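Local coordinates for putative acetyltransferase (Streptococcus mutans, PDB 4E2A), which probably transfers an acyl group, most likely acetyl from acetyl-coenzyme A, to a substrate not yet identified, as a member of the GNAT acetyltransferase family, at residues 58-61 with 62-66; 73-76 with 77-81; 82-85 with 86-90. One frame throughout, in Å; residues are numbered along the deposited sequence.

Contact 1: 58-61 with 62-66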
# COMPACT_ATOMS: atom_id res chain seq x y z
N THR B 58 -2.97 19.76 -8.68
CA THR B 58 -2.73 19.73 -7.24
C THR B 58 -1.70 18.68 -6.85
O THR B 58 -0.93 18.89 -5.90
CB THR B 58 -4.04 19.56 -6.42
OG1 THR B 58 -4.77 18.38 -6.83
CG2 THR B 58 -4.94 20.79 -6.61
N PHE B 59 -1.66 17.56 -7.57
CA PHE B 59 -0.71 16.51 -7.23
C PHE B 59 0.71 16.99 -7.56
O PHE B 59 1.65 16.82 -6.77
CB PHE B 59 -1.04 15.19 -7.95
CG PHE B 59 -0.35 13.98 -7.34
CD1 PHE B 59 0.92 13.60 -7.76
CD2 PHE B 59 -0.97 13.23 -6.34
CE1 PHE B 59 1.56 12.49 -7.21
CE2 PHE B 59 -0.33 12.12 -5.78
CZ PHE B 59 0.94 11.75 -6.22
N ARG B 60 0.83 17.63 -8.71
CA ARG B 60 2.08 18.22 -9.19
C ARG B 60 2.56 19.29 -8.19
O ARG B 60 3.71 19.27 -7.75
CB ARG B 60 1.81 18.85 -10.56
CG ARG B 60 3.04 19.20 -11.38
CD ARG B 60 2.63 19.81 -12.73
NE ARG B 60 1.80 18.90 -13.52
CZ ARG B 60 2.22 18.23 -14.59
NH1 ARG B 60 3.47 18.36 -15.02
NH2 ARG B 60 1.39 17.43 -15.25
N GLU B 61 1.68 20.21 -7.82
CA GLU B 61 2.01 21.22 -6.81
C GLU B 61 2.47 20.64 -5.48
O GLU B 61 3.37 21.20 -4.84
CB GLU B 61 0.81 22.15 -6.57
CG GLU B 61 0.52 23.06 -7.75
CD GLU B 61 -0.77 23.86 -7.60
OE1 GLU B 61 -1.55 23.60 -6.65
OE2 GLU B 61 -0.98 24.75 -8.46
N THR B 62 1.86 19.54 -5.06
CA THR B 62 2.14 18.97 -3.75
C THR B 62 3.43 18.14 -3.77
O THR B 62 4.17 18.11 -2.79
CB THR B 62 0.96 18.06 -3.27
OG1 THR B 62 -0.20 18.87 -3.05
CG2 THR B 62 1.31 17.31 -1.98
N PHE B 63 3.71 17.50 -4.90
CA PHE B 63 4.76 16.48 -4.94
C PHE B 63 5.96 16.77 -5.86
O PHE B 63 6.98 16.10 -5.75
CB PHE B 63 4.15 15.11 -5.26
CG PHE B 63 3.33 14.55 -4.15
CD1 PHE B 63 3.94 14.01 -3.03
CD2 PHE B 63 1.94 14.56 -4.22
CE1 PHE B 63 3.18 13.49 -1.98
CE2 PHE B 63 1.17 14.04 -3.19
CZ PHE B 63 1.78 13.51 -2.06
N ALA B 64 5.85 17.75 -6.74
CA ALA B 64 6.83 17.93 -7.82
C ALA B 64 8.23 18.36 -7.37
O ALA B 64 9.22 18.08 -8.06
CB ALA B 64 6.29 18.87 -8.91
N PHE B 65 8.31 19.05 -6.24
CA PHE B 65 9.59 19.58 -5.79
C PHE B 65 10.48 18.50 -5.19
O PHE B 65 11.70 18.66 -5.14
CB PHE B 65 9.39 20.74 -4.80
CG PHE B 65 9.03 22.04 -5.47
CD1 PHE B 65 9.85 23.15 -5.33
CD2 PHE B 65 7.90 22.13 -6.26
CE1 PHE B 65 9.52 24.34 -5.96
CE2 PHE B 65 7.57 23.32 -6.89
CZ PHE B 65 8.38 24.43 -6.74
N ASP B 66 9.88 17.38 -4.78
CA ASP B 66 10.62 16.32 -4.10
C ASP B 66 10.66 15.01 -4.92
O ASP B 66 11.22 14.00 -4.49
CB ASP B 66 10.06 16.09 -2.69
CG ASP B 66 10.28 17.30 -1.76
OD1 ASP B 66 11.32 17.34 -1.07
OD2 ASP B 66 9.42 18.21 -1.72

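Contact 2: 73-76 with 77-81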
# COMPACT_ATOMS: atom_id res chain seq x y z
N GLN B 73 4.29 11.26 -13.17
CA GLN B 73 3.54 10.75 -14.33
C GLN B 73 3.07 9.30 -14.12
O GLN B 73 1.95 8.94 -14.49
CB GLN B 73 4.37 10.88 -15.61
CG GLN B 73 3.57 10.74 -16.89
CD GLN B 73 2.56 11.86 -17.06
OE1 GLN B 73 2.89 13.04 -16.96
NE2 GLN B 73 1.31 11.49 -17.34
N ASN B 74 3.92 8.47 -13.52
CA ASN B 74 3.50 7.12 -13.15
C ASN B 74 2.20 7.13 -12.35
O ASN B 74 1.33 6.29 -12.56
CB ASN B 74 4.58 6.41 -12.32
CG ASN B 74 5.75 5.93 -13.16
OD1 ASN B 74 5.59 5.62 -14.33
ND2 ASN B 74 6.93 5.89 -12.56
N PHE B 75 2.08 8.07 -11.42
CA PHE B 75 0.86 8.15 -10.61
C PHE B 75 -0.32 8.63 -11.44
O PHE B 75 -1.40 8.03 -11.39
CB PHE B 75 1.06 9.03 -9.37
CG PHE B 75 -0.13 9.03 -8.42
CD1 PHE B 75 -0.23 8.08 -7.42
CD2 PHE B 75 -1.13 9.98 -8.54
CE1 PHE B 75 -1.32 8.07 -6.54
CE2 PHE B 75 -2.22 9.97 -7.68
CZ PHE B 75 -2.31 9.02 -6.68
N PHE B 76 -0.12 9.71 -12.21
CA PHE B 76 -1.19 10.19 -13.11
C PHE B 76 -1.69 9.09 -14.03
O PHE B 76 -2.90 8.92 -14.23
CB PHE B 76 -0.71 11.33 -14.00
CG PHE B 76 -0.15 12.50 -13.26
CD1 PHE B 76 -0.67 12.88 -12.04
CD2 PHE B 76 0.92 13.21 -13.79
CE1 PHE B 76 -0.14 13.96 -11.36
CE2 PHE B 76 1.47 14.27 -13.12
CZ PHE B 76 0.94 14.66 -11.91
N ASP B 77 -0.75 8.35 -14.61
CA ASP B 77 -1.06 7.32 -15.60
C ASP B 77 -1.91 6.21 -14.99
O ASP B 77 -2.58 5.48 -15.71
CB ASP B 77 0.21 6.71 -16.22
CG ASP B 77 0.88 7.62 -17.24
OD1 ASP B 77 0.28 8.63 -17.66
OD2 ASP B 77 2.04 7.31 -17.62
N GLU B 78 -1.88 6.09 -13.66
CA GLU B 78 -2.61 5.03 -12.99
C GLU B 78 -3.89 5.52 -12.31
O GLU B 78 -4.93 4.88 -12.38
CB GLU B 78 -1.72 4.32 -11.94
CG GLU B 78 -2.43 3.16 -11.21
CD GLU B 78 -1.59 2.53 -10.08
OE1 GLU B 78 -0.52 3.08 -9.73
OE2 GLU B 78 -2.01 1.48 -9.53
N ALA B 79 -3.80 6.65 -11.63
CA ALA B 79 -4.90 7.13 -10.79
C ALA B 79 -5.80 8.20 -11.43
O ALA B 79 -6.94 8.36 -11.04
CB ALA B 79 -4.37 7.66 -9.44
N TYR B 80 -5.27 8.95 -12.38
CA TYR B 80 -6.00 10.12 -12.85
C TYR B 80 -6.28 10.12 -14.34
O TYR B 80 -6.32 11.19 -14.96
CB TYR B 80 -5.28 11.41 -12.44
CG TYR B 80 -5.27 11.72 -10.94
CD1 TYR B 80 -6.25 11.22 -10.09
CD2 TYR B 80 -4.28 12.54 -10.39
CE1 TYR B 80 -6.24 11.51 -8.72
CE2 TYR B 80 -4.26 12.83 -9.02
CZ TYR B 80 -5.25 12.33 -8.19
OH TYR B 80 -5.24 12.63 -6.84
N THR B 81 -6.44 8.94 -14.94
CA THR B 81 -6.94 8.85 -16.32
C THR B 81 -8.43 9.14 -16.29
O THR B 81 -9.07 9.03 -15.22
CB THR B 81 -6.71 7.44 -16.91
OG1 THR B 81 -7.48 6.47 -16.18
CG2 THR B 81 -5.23 7.08 -16.83
O HOH W 1 2.03 3.21 -11.44
O HOH W 2 -3.62 10.76 -16.73

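Contact 3: 82-85 with 86-90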
# COMPACT_ATOMS: atom_id res chain seq x y z
N LEU B 82 -8.99 9.53 -17.43
CA LEU B 82 -10.41 9.86 -17.49
C LEU B 82 -11.27 8.65 -17.15
O LEU B 82 -12.35 8.80 -16.58
CB LEU B 82 -10.81 10.38 -18.87
CG LEU B 82 -10.36 11.80 -19.27
CD1 LEU B 82 -10.67 12.06 -20.74
CD2 LEU B 82 -11.04 12.83 -18.39
N SER B 83 -10.81 7.45 -17.51
CA SER B 83 -11.61 6.24 -17.26
C SER B 83 -11.70 5.87 -15.77
O SER B 83 -12.75 5.45 -15.30
CB SER B 83 -11.11 5.06 -18.11
OG SER B 83 -9.77 4.68 -17.77
N VAL B 84 -10.59 6.00 -15.05
CA VAL B 84 -10.60 5.72 -13.61
C VAL B 84 -11.44 6.77 -12.88
O VAL B 84 -12.27 6.45 -12.02
CB VAL B 84 -9.17 5.64 -13.04
CG1 VAL B 84 -9.19 5.53 -11.53
CG2 VAL B 84 -8.40 4.46 -13.67
N LEU B 85 -11.24 8.03 -13.22
CA LEU B 85 -12.06 9.09 -12.63
C LEU B 85 -13.54 8.93 -12.99
O LEU B 85 -14.43 9.20 -12.16
CB LEU B 85 -11.53 10.46 -13.07
CG LEU B 85 -10.15 10.83 -12.52
CD1 LEU B 85 -9.63 12.06 -13.26
CD2 LEU B 85 -10.25 11.08 -11.03
N LYS B 86 -13.82 8.46 -14.21
CA LYS B 86 -15.21 8.19 -14.58
C LYS B 86 -15.87 7.16 -13.66
O LYS B 86 -17.01 7.36 -13.20
CB LYS B 86 -15.31 7.74 -16.04
CG LYS B 86 -16.72 7.34 -16.48
CD LYS B 86 -17.67 8.54 -16.59
CE LYS B 86 -19.07 8.07 -17.04
NZ LYS B 86 -20.16 9.07 -16.78
N LEU B 87 -15.18 6.04 -13.39
CA LEU B 87 -15.70 5.02 -12.47
C LEU B 87 -15.93 5.58 -11.07
O LEU B 87 -16.88 5.21 -10.40
CB LEU B 87 -14.73 3.85 -12.36
CG LEU B 87 -14.56 2.96 -13.60
CD1 LEU B 87 -13.39 2.00 -13.41
CD2 LEU B 87 -15.84 2.19 -13.90
N GLU B 88 -15.05 6.45 -10.64
CA GLU B 88 -15.18 7.13 -9.37
C GLU B 88 -16.42 8.01 -9.34
O GLU B 88 -17.11 8.01 -8.42
CB GLU B 88 -13.89 7.89 -9.02
CG GLU B 88 -12.70 6.98 -8.76
CD GLU B 88 -11.45 7.68 -8.28
OE1 GLU B 88 -11.48 8.89 -8.17
OE2 GLU B 88 -10.47 7.02 -8.00
N LEU B 89 -16.69 8.73 -10.41
CA LEU B 89 -17.83 9.61 -10.45
C LEU B 89 -19.15 8.85 -10.51
O LEU B 89 -20.15 9.35 -10.11
CB LEU B 89 -17.74 10.54 -11.64
CG LEU B 89 -17.01 11.88 -11.54
CD1 LEU B 89 -17.15 12.70 -12.74
CD2 LEU B 89 -17.23 12.66 -10.29
N ASP B 90 -19.11 7.65 -11.04
CA ASP B 90 -20.28 6.83 -11.22
C ASP B 90 -20.50 5.94 -10.00
O ASP B 90 -21.53 5.41 -9.84
CB ASP B 90 -20.17 5.99 -12.51
CG ASP B 90 -20.49 6.79 -13.79
OD1 ASP B 90 -20.97 7.89 -13.74
OD2 ASP B 90 -20.26 6.27 -14.86

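Contact 1: 58-61 with 62-66
T58 O takes two hydrogen bonds from T62, one turn further along the last part of helix 48-63, the first helix of this GNAT fold. The hydroxyl OG1 of T62 donates to T58 O over 2.9 Å and the backbone N of T62 over 3.0 Å, and the two donors come from opposite faces of the carbonyl plane. The hydroxyl is placed for this by a chi1 of -66°, which sets OG1 beside the backbone N of its own residue. T58 behaves differently: its OG1 turns back to I54 O and A55 O in the preceding turn. The next helical bond runs from F63 N to F59 O at 2.9 Å.

Outward from the backbone, F59 and F63 bring their rings together on the buried side of the helix. Their centroids lie 4.5 Å apart with planes inclined by 34°, an oblique pairing. Y132 of strand 125-133 and L72 of helix 69-79 pack against both phenylalanines, and F191 of the second subunit meets the F63 ring, so the pair also helps form the subunit interface. Within the pair, CD2 of F63 sits over the centre of the F59 ring, 3.5 Å above its plane.

Contact 2: 73-76 with 77-81
A79 CB sits over one face of the F75 ring, a CH-pi contact between residues one helical turn apart, with CB 3.9 Å from the ring centroid. The methyl lies off-centre, nearest F75 CE2 at 3.6 Å. F75 reaches it because CG stands opposite the backbone N (chi1 -174°), which carries the ring along the helix toward its C-terminal end. There the edge of the same ring meets the face of Y80 in a T-shaped pair, with planes at 84° and F75 CE2 3.8 Å from Y80 CE2. F76 adds a looser flank, its CD1 approaching Y80 CD2 at 4.0 Å. I56 of helix 48-63 packs against both F76 and Y80, so this end of helix 69-79 is seated on its predecessor.

F75 O accepts from A79 N at 2.8 Å and also from E78 N, which comes from above the carbonyl plane; F76 O receives Y80 N and a water. On the exposed side, Q73 NE2 donates to D77 OD1 over 3.1 Å, nearly straight at 170°. D77 OD1 lies in the amide plane of Q73, whereas the amide nitrogen approaches from above the carboxylate plane. E78 turns its carboxylate to H188 and S189 of the second subunit, and N74 meets K187 there. The chemistry thus divides this last part of the helix: aromatic rings join it to helix 48-63, the Q73-D77 hydrogen bond spans one exposed turn, and N74 and E78 supply polar links across the dimer interface.

Contact 3: 82-85 with 86-90
Chi1 values of -68° in L85 and -66° in E88 set CG of each residue beside its own backbone N, and the two side chains cross obliquely on one side of helix 82-90, a short helix of the GNAT fold ahead of strand 94-101. E88 then runs extended beyond CG (chi2 -174°), back toward the preceding turn. Its OE1 comes to 3.8 Å from L85 CD2, while OE2 lies 4.0 Å from V84 CG1. V84 and E88 run side by side and point the same way, so the carboxylate has aliphatic carbons of L85 and V84 beside it. These are van der Waals contacts; the charge of E88 is met by a salt bridge from OE1 to R130 of strand 125-133, which ties the helix to the central sheet.

Beneath the side chains the backbone keeps regular i to i+4 bonding. K86 N donates to L82 O at 2.8 Å, L87 N to S83 O, E88 N to V84 O, and L89 N to L85 O at 2.9 Å. L87 leans back over the previous turn, with its CG 3.5 Å from S83 O.

L85 is the buried residue here, packed with L82 against L48 and Q52 of helix 48-63. Further along, K86 forms a long salt bridge with D90, weak as a hydrogen bond; both side chains also bond to Q45, K86 through NZ to its OE1 and D90 through OD1 to its NE2. Between the lysine and the aspartate themselves, NZ and OD1 are 3.4 Å apart.

Overall arrangement
From the N terminus, the three contacts follow in series, none nested in or crossing another; each spans about one helical turn and closes no long loop. Contact 1 lies in the later turns of helix 48-63 and runs into the loop that follows. The chain then enters helix 69-79, where contact 2 forms, and the two contacts touch directly, F59 CE2 lying 3.4 Å from F75 CE2 in a ring stack between the helices. Residues 80-81 lead into helix 82-90 and contact 3, whose V84 packs on A79 O. Contacts 1 and 3 remain apart, nearest atoms about 10 Å. Contacts 1 and 2 also reach the second subunit, which contact 3 does not touch; contacts 1 and 3 both meet strand 125-133, the latter through the E88-R130 salt bridge.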